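Local coordinates for SusD/RagB family nutrient-binding outer membrane lipoprotein (Bacteroides vulgatus, PDB 4F7A) that probably binds mucin O-glycans at the cell surface as a SusD-like outer membrane lipoprotein with a TPR-like helical fold, at residues 62-75 with 298-311. Residues are numbered along the deposited sequence; the frame is centred on the assembly and turned at random.
Sequences HDFASKFSDKNTVY and VPQGVYAKDGDPNY
With CG of H62 and CG1 of V298 each swung trans to its own main-chain nitrogen (chi1 -154° and -179°), the methyl settles over one face of the imidazole, a CH-pi contact with CG1 3.8 Å from the ring centroid. Both ring nitrogens are taken up within 62-75: ND1 donates to D63 O, and NE2 shares a 2.7 Å hydrogen bond with T73 OG1, which lies in the ring plane. T73 OG1 in turn accepts from G301 N at 2.8 Å, while the extended Q300 runs antiparallel alongside T73, its NE2 donating to T73 O at 3.2 Å with the acceptor in the amide plane. Replacing H62 by an alanine would probably leave T73 OG1 with G301 N as its one hold in this contact and strip the aromatic face from V298 CG1. At the far end S66 is gripped twice, its N by N310 OD1 (2.9 Å, 167°) and its OG by P309 O (2.7 Å). Between the two ends, one water links S69 OG to V302 O, and another joins K67 O and D70 OD2 to D306 N. Four of the five direct hydrogen bonds pair side chain with main chain, so the end of strand 61-62 with its following loop and the long loop before strand 329-332 are held together without salt bridge or shared sheet.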
loop_
_atom_site.group_PDB
_atom_site.type_symbol
_atom_site.label_atom_id
_atom_site.label_comp_id
_atom_site.label_asym_id
_atom_site.label_seq_id
_atom_site.Cartn_x
_atom_site.Cartn_y
_atom_site.Cartn_z
ATOM N N HIS A 62 6.174 13.606 3.564
ATOM C CA HIS A 62 5.483 14.768 4.133
ATOM C C HIS A 62 5.652 15.947 3.198
ATOM O O HIS A 62 6.648 16.052 2.487
ATOM C CB HIS A 62 6.015 15.096 5.534
ATOM C CG HIS A 62 5.027 15.804 6.407
ATOM N ND1 HIS A 62 4.649 17.111 6.186
ATOM C CD2 HIS A 62 4.335 15.390 7.497
ATOM C CE1 HIS A 62 3.770 17.476 7.108
ATOM N NE2 HIS A 62 3.559 16.447 7.914
ATOM N N ASP A 63 4.630 16.789 3.137
ATOM C CA ASP A 63 4.687 18.026 2.395
ATOM C C ASP A 63 5.510 19.049 3.180
ATOM O O ASP A 63 5.804 18.828 4.350
ATOM C CB ASP A 63 3.251 18.501 2.115
ATOM C CG ASP A 63 3.134 19.287 0.814
ATOM O OD1 ASP A 63 3.870 20.277 0.680
ATOM O OD2 ASP A 63 2.322 18.915 -0.064
ATOM N N PHE A 64 5.915 20.145 2.541
ATOM C CA PHE A 64 6.600 21.236 3.248
ATOM C C PHE A 64 5.665 22.413 3.535
ATOM O O PHE A 64 6.021 23.320 4.304
ATOM C CB PHE A 64 7.811 21.751 2.446
ATOM C CG PHE A 64 7.435 22.641 1.288
ATOM C CD1 PHE A 64 6.872 22.120 0.144
ATOM C CD2 PHE A 64 7.629 24.016 1.361
ATOM C CE1 PHE A 64 6.501 22.952 -0.920
ATOM C CE2 PHE A 64 7.268 24.852 0.297
ATOM C CZ PHE A 64 6.698 24.313 -0.837
ATOM N N ALA A 65 4.491 22.418 2.910
ATOM C CA ALA A 65 3.669 23.622 2.899
ATOM C C ALA A 65 2.965 23.773 4.223
ATOM O O ALA A 65 2.061 22.980 4.550
ATOM C CB ALA A 65 2.651 23.608 1.729
ATOM N N SER A 66 3.351 24.806 4.977
ATOM C CA SER A 66 2.697 25.088 6.282
ATOM C C SER A 66 1.192 25.356 6.169
ATOM O O SER A 66 0.431 25.110 7.120
ATOM C CB SER A 66 3.398 26.228 7.025
ATOM O OG SER A 66 4.600 25.734 7.597
ATOM N N LYS A 67 0.738 25.805 4.999
ATOM C CA LYS A 67 -0.714 25.945 4.765
ATOM C C LYS A 67 -1.499 24.628 4.970
ATOM O O LYS A 67 -2.679 24.663 5.300
ATOM C CB LYS A 67 -1.006 26.576 3.396
ATOM C CG LYS A 67 -0.644 25.772 2.194
ATOM C CD LYS A 67 -1.233 26.373 0.897
ATOM C CE LYS A 67 -0.688 25.599 -0.302
ATOM N NZ LYS A 67 -1.200 26.057 -1.629
ATOM N N PHE A 68 -0.823 23.481 4.815
ATOM C CA PHE A 68 -1.427 22.170 5.064
ATOM C C PHE A 68 -1.264 21.647 6.487
ATOM O O PHE A 68 -1.851 20.610 6.823
ATOM C CB PHE A 68 -0.831 21.123 4.103
ATOM C CG PHE A 68 -1.120 21.392 2.630
ATOM C CD1 PHE A 68 -2.188 22.201 2.220
ATOM C CD2 PHE A 68 -0.333 20.803 1.650
ATOM C CE1 PHE A 68 -2.445 22.413 0.861
ATOM C CE2 PHE A 68 -0.595 21.009 0.296
ATOM C CZ PHE A 68 -1.647 21.802 -0.102
ATOM N N SER A 69 -0.496 22.351 7.318
ATOM C CA SER A 69 -0.046 21.795 8.598
ATOM C C SER A 69 -1.072 21.960 9.716
ATOM O O SER A 69 -0.783 21.664 10.885
ATOM C CB SER A 69 1.297 22.401 9.000
ATOM O OG SER A 69 2.327 21.929 8.165
ATOM N N ASP A 70 -2.253 22.462 9.366
ATOM C CA ASP A 70 -3.375 22.524 10.302
ATOM C C ASP A 70 -4.468 21.523 9.881
ATOM O O ASP A 70 -5.582 21.526 10.406
ATOM C CB ASP A 70 -3.937 23.953 10.431
ATOM C CG ASP A 70 -4.414 24.549 9.108
ATOM O OD1 ASP A 70 -4.287 23.916 8.043
ATOM O OD2 ASP A 70 -4.920 25.676 9.149
ATOM N N LYS A 71 -4.109 20.636 8.971
ATOM C CA LYS A 71 -5.048 19.636 8.469
ATOM C C LYS A 71 -4.625 18.198 8.821
ATOM O O LYS A 71 -4.500 17.874 10.017
ATOM C CB LYS A 71 -5.282 19.876 6.969
ATOM C CG LYS A 71 -5.846 21.293 6.672
ATOM C CD LYS A 71 -5.964 21.581 5.173
ATOM C CE LYS A 71 -6.573 22.947 4.926
ATOM N NZ LYS A 71 -5.740 24.049 5.451
ATOM N N ASN A 72 -4.420 17.334 7.824
ATOM C CA ASN A 72 -4.258 15.902 8.059
ATOM C C ASN A 72 -3.093 15.588 8.991
ATOM O O ASN A 72 -3.191 14.673 9.804
ATOM C CB ASN A 72 -4.080 15.132 6.744
ATOM C CG ASN A 72 -5.393 14.799 6.070
ATOM O OD1 ASN A 72 -6.429 15.341 6.427
ATOM N ND2 ASN A 72 -5.351 13.900 5.065
ATOM N N THR A 73 -1.994 16.334 8.854
ATOM C CA THR A 73 -0.806 16.052 9.634
ATOM C C THR A 73 -1.066 16.100 11.144
ATOM O O THR A 73 -0.450 15.337 11.898
ATOM C CB THR A 73 0.390 16.962 9.216
ATOM O OG1 THR A 73 1.600 16.453 9.801
ATOM C CG2 THR A 73 0.176 18.442 9.612
ATOM N N VAL A 74 -1.969 16.981 11.576
ATOM C CA VAL A 74 -2.354 17.094 13.008
ATOM C C VAL A 74 -3.697 16.422 13.274
ATOM O O VAL A 74 -4.375 16.699 14.273
ATOM C CB VAL A 74 -2.377 18.553 13.510
ATOM C CG1 VAL A 74 -0.980 19.137 13.578
ATOM C CG2 VAL A 74 -3.347 19.470 12.639
ATOM N N TYR A 75 -4.064 15.488 12.404
ATOM C CA TYR A 75 -5.294 14.718 12.557
ATOM C C TYR A 75 -6.570 15.575 12.524
ATOM O O TYR A 75 -7.603 15.139 13.034
ATOM C CB TYR A 75 -5.299 13.847 13.827
ATOM C CG TYR A 75 -4.349 12.661 13.874
ATOM C CD1 TYR A 75 -3.794 12.093 12.719
ATOM C CD2 TYR A 75 -4.042 12.078 15.085
ATOM C CE1 TYR A 75 -2.961 10.984 12.792
ATOM C CE2 TYR A 75 -3.201 10.974 15.166
ATOM C CZ TYR A 75 -2.668 10.437 14.029
ATOM O OH TYR A 75 -1.851 9.346 14.152
ATOM N N VAL A 298 10.804 14.903 8.028
ATOM C CA VAL A 298 9.809 15.784 8.585
ATOM C C VAL A 298 8.950 15.075 9.626
ATOM O O VAL A 298 8.356 14.038 9.338
ATOM C CB VAL A 298 8.920 16.358 7.444
ATOM C CG1 VAL A 298 7.865 17.326 7.989
ATOM C CG2 VAL A 298 9.839 17.044 6.371
ATOM N N PRO A 299 8.871 15.624 10.847
ATOM C CA PRO A 299 7.998 14.998 11.850
ATOM C C PRO A 299 6.526 15.297 11.572
ATOM O O PRO A 299 6.175 16.440 11.285
ATOM C CB PRO A 299 8.419 15.681 13.154
ATOM C CG PRO A 299 8.859 17.044 12.700
ATOM C CD PRO A 299 9.491 16.855 11.348
ATOM N N GLN A 300 5.671 14.290 11.682
ATOM C CA GLN A 300 4.242 14.513 11.477
ATOM C C GLN A 300 3.624 15.247 12.675
ATOM O O GLN A 300 4.001 15.030 13.830
ATOM C CB GLN A 300 3.501 13.182 11.246
ATOM C CG GLN A 300 2.145 13.369 10.551
ATOM C CD GLN A 300 1.274 12.149 10.583
ATOM O OE1 GLN A 300 1.686 11.084 10.116
ATOM N NE2 GLN A 300 0.026 12.312 11.047
ATOM N N GLY A 301 2.652 16.100 12.387
ATOM C CA GLY A 301 1.832 16.720 13.429
ATOM C C GLY A 301 2.430 17.931 14.086
ATOM O O GLY A 301 2.142 18.199 15.259
ATOM N N VAL A 302 3.275 18.666 13.356
ATOM C CA VAL A 302 3.768 19.950 13.832
ATOM C C VAL A 302 2.829 21.040 13.273
ATOM O O VAL A 302 2.776 21.274 12.068
ATOM C CB VAL A 302 5.224 20.201 13.411
ATOM C CG1 VAL A 302 5.695 21.590 13.877
ATOM C CG2 VAL A 302 6.138 19.123 14.004
ATOM N N TYR A 303 2.076 21.661 14.164
ATOM C CA TYR A 303 1.024 22.579 13.777
ATOM C C TYR A 303 1.632 23.836 13.185
ATOM O O TYR A 303 2.576 24.390 13.731
ATOM C CB TYR A 303 0.153 22.949 14.987
ATOM C CG TYR A 303 -0.908 23.957 14.633
ATOM C CD1 TYR A 303 -2.120 23.552 14.064
ATOM C CD2 TYR A 303 -0.683 25.320 14.798
ATOM C CE1 TYR A 303 -3.093 24.469 13.721
ATOM C CE2 TYR A 303 -1.648 26.256 14.429
ATOM C CZ TYR A 303 -2.846 25.822 13.893
ATOM O OH TYR A 303 -3.798 26.740 13.534
ATOM N N ALA A 304 1.080 24.259 12.051
ATOM C CA ALA A 304 1.349 25.568 11.456
ATOM C C ALA A 304 0.171 25.835 10.530
ATOM O O ALA A 304 -0.654 24.948 10.303
ATOM C CB ALA A 304 2.668 25.563 10.671
ATOM N N LYS A 305 0.090 27.035 9.981
ATOM C CA LYS A 305 -1.019 27.368 9.113
ATOM C C LYS A 305 -0.537 28.338 8.039
ATOM O O LYS A 305 0.591 28.815 8.072
ATOM C CB LYS A 305 -2.157 27.981 9.932
ATOM C CG LYS A 305 -1.745 29.211 10.713
ATOM C CD LYS A 305 -2.926 29.862 11.410
ATOM C CE LYS A 305 -2.465 31.030 12.262
ATOM N NZ LYS A 305 -3.462 32.114 12.234
ATOM N N ASP A 306 -1.419 28.622 7.097
ATOM C CA ASP A 306 -1.099 29.468 5.970
ATOM C C ASP A 306 -0.642 30.828 6.454
ATOM O O ASP A 306 -1.299 31.454 7.283
ATOM C CB ASP A 306 -2.328 29.624 5.079
ATOM C CG ASP A 306 -1.979 30.012 3.654
ATOM O OD1 ASP A 306 -0.785 30.127 3.323
ATOM O OD2 ASP A 306 -2.925 30.179 2.867
ATOM N N GLY A 307 0.495 31.265 5.933
ATOM C CA GLY A 307 1.134 32.499 6.360
ATOM C C GLY A 307 2.378 32.237 7.184
ATOM O O GLY A 307 3.230 33.086 7.266
ATOM N N ASP A 308 2.475 31.070 7.806
ATOM C CA ASP A 308 3.657 30.704 8.578
ATOM C C ASP A 308 4.810 30.329 7.638
ATOM O O ASP A 308 4.580 29.858 6.518
ATOM C CB ASP A 308 3.345 29.507 9.490
ATOM C CG ASP A 308 2.453 29.876 10.685
ATOM O OD1 ASP A 308 2.379 31.067 11.064
ATOM O OD2 ASP A 308 1.826 28.958 11.257
ATOM N N PRO A 309 6.061 30.514 8.090
ATOM C CA PRO A 309 7.168 29.966 7.285
ATOM C C PRO A 309 7.005 28.459 7.044
ATOM O O PRO A 309 6.353 27.765 7.835
ATOM C CB PRO A 309 8.401 30.226 8.159
ATOM C CG PRO A 309 7.970 31.332 9.117
ATOM C CD PRO A 309 6.529 31.033 9.388
ATOM N N ASN A 310 7.579 27.975 5.949
ATOM C CA ASN A 310 7.569 26.566 5.628
ATOM C C ASN A 310 8.809 25.949 6.270
ATOM O O ASN A 310 9.862 25.789 5.636
ATOM C CB ASN A 310 7.548 26.383 4.121
ATOM C CG ASN A 310 6.309 26.995 3.487
ATOM O OD1 ASN A 310 5.184 26.759 3.933
ATOM N ND2 ASN A 310 6.514 27.809 2.472
ATOM N N TYR A 311 8.659 25.587 7.536
ATOM C CA TYR A 311 9.802 25.290 8.387
ATOM C C TYR A 311 10.680 24.149 7.886
ATOM O O TYR A 311 11.869 24.144 8.137
ATOM C CB TYR A 311 9.336 24.947 9.808
ATOM C CG TYR A 311 8.504 26.020 10.501
ATOM C CD1 TYR A 311 9.058 27.242 10.833
ATOM C CD2 TYR A 311 7.183 25.795 10.854
ATOM C CE1 TYR A 311 8.313 28.235 11.483
ATOM C CE2 TYR A 311 6.420 26.797 11.504
ATOM C CZ TYR A 311 7.009 28.000 11.820
ATOM O OH TYR A 311 6.282 28.979 12.456
HETATM O O HOH W 1 2.533 27.267 3.123
HETATM O O HOH W 2 -3.788 26.827 6.867
HETATM O O HOH W 3 4.286 21.064 9.783
HETATM O O HOH W 4 -5.402 26.676 11.377
HETATM O O HOH W 5 -0.185 9.363 12.151
#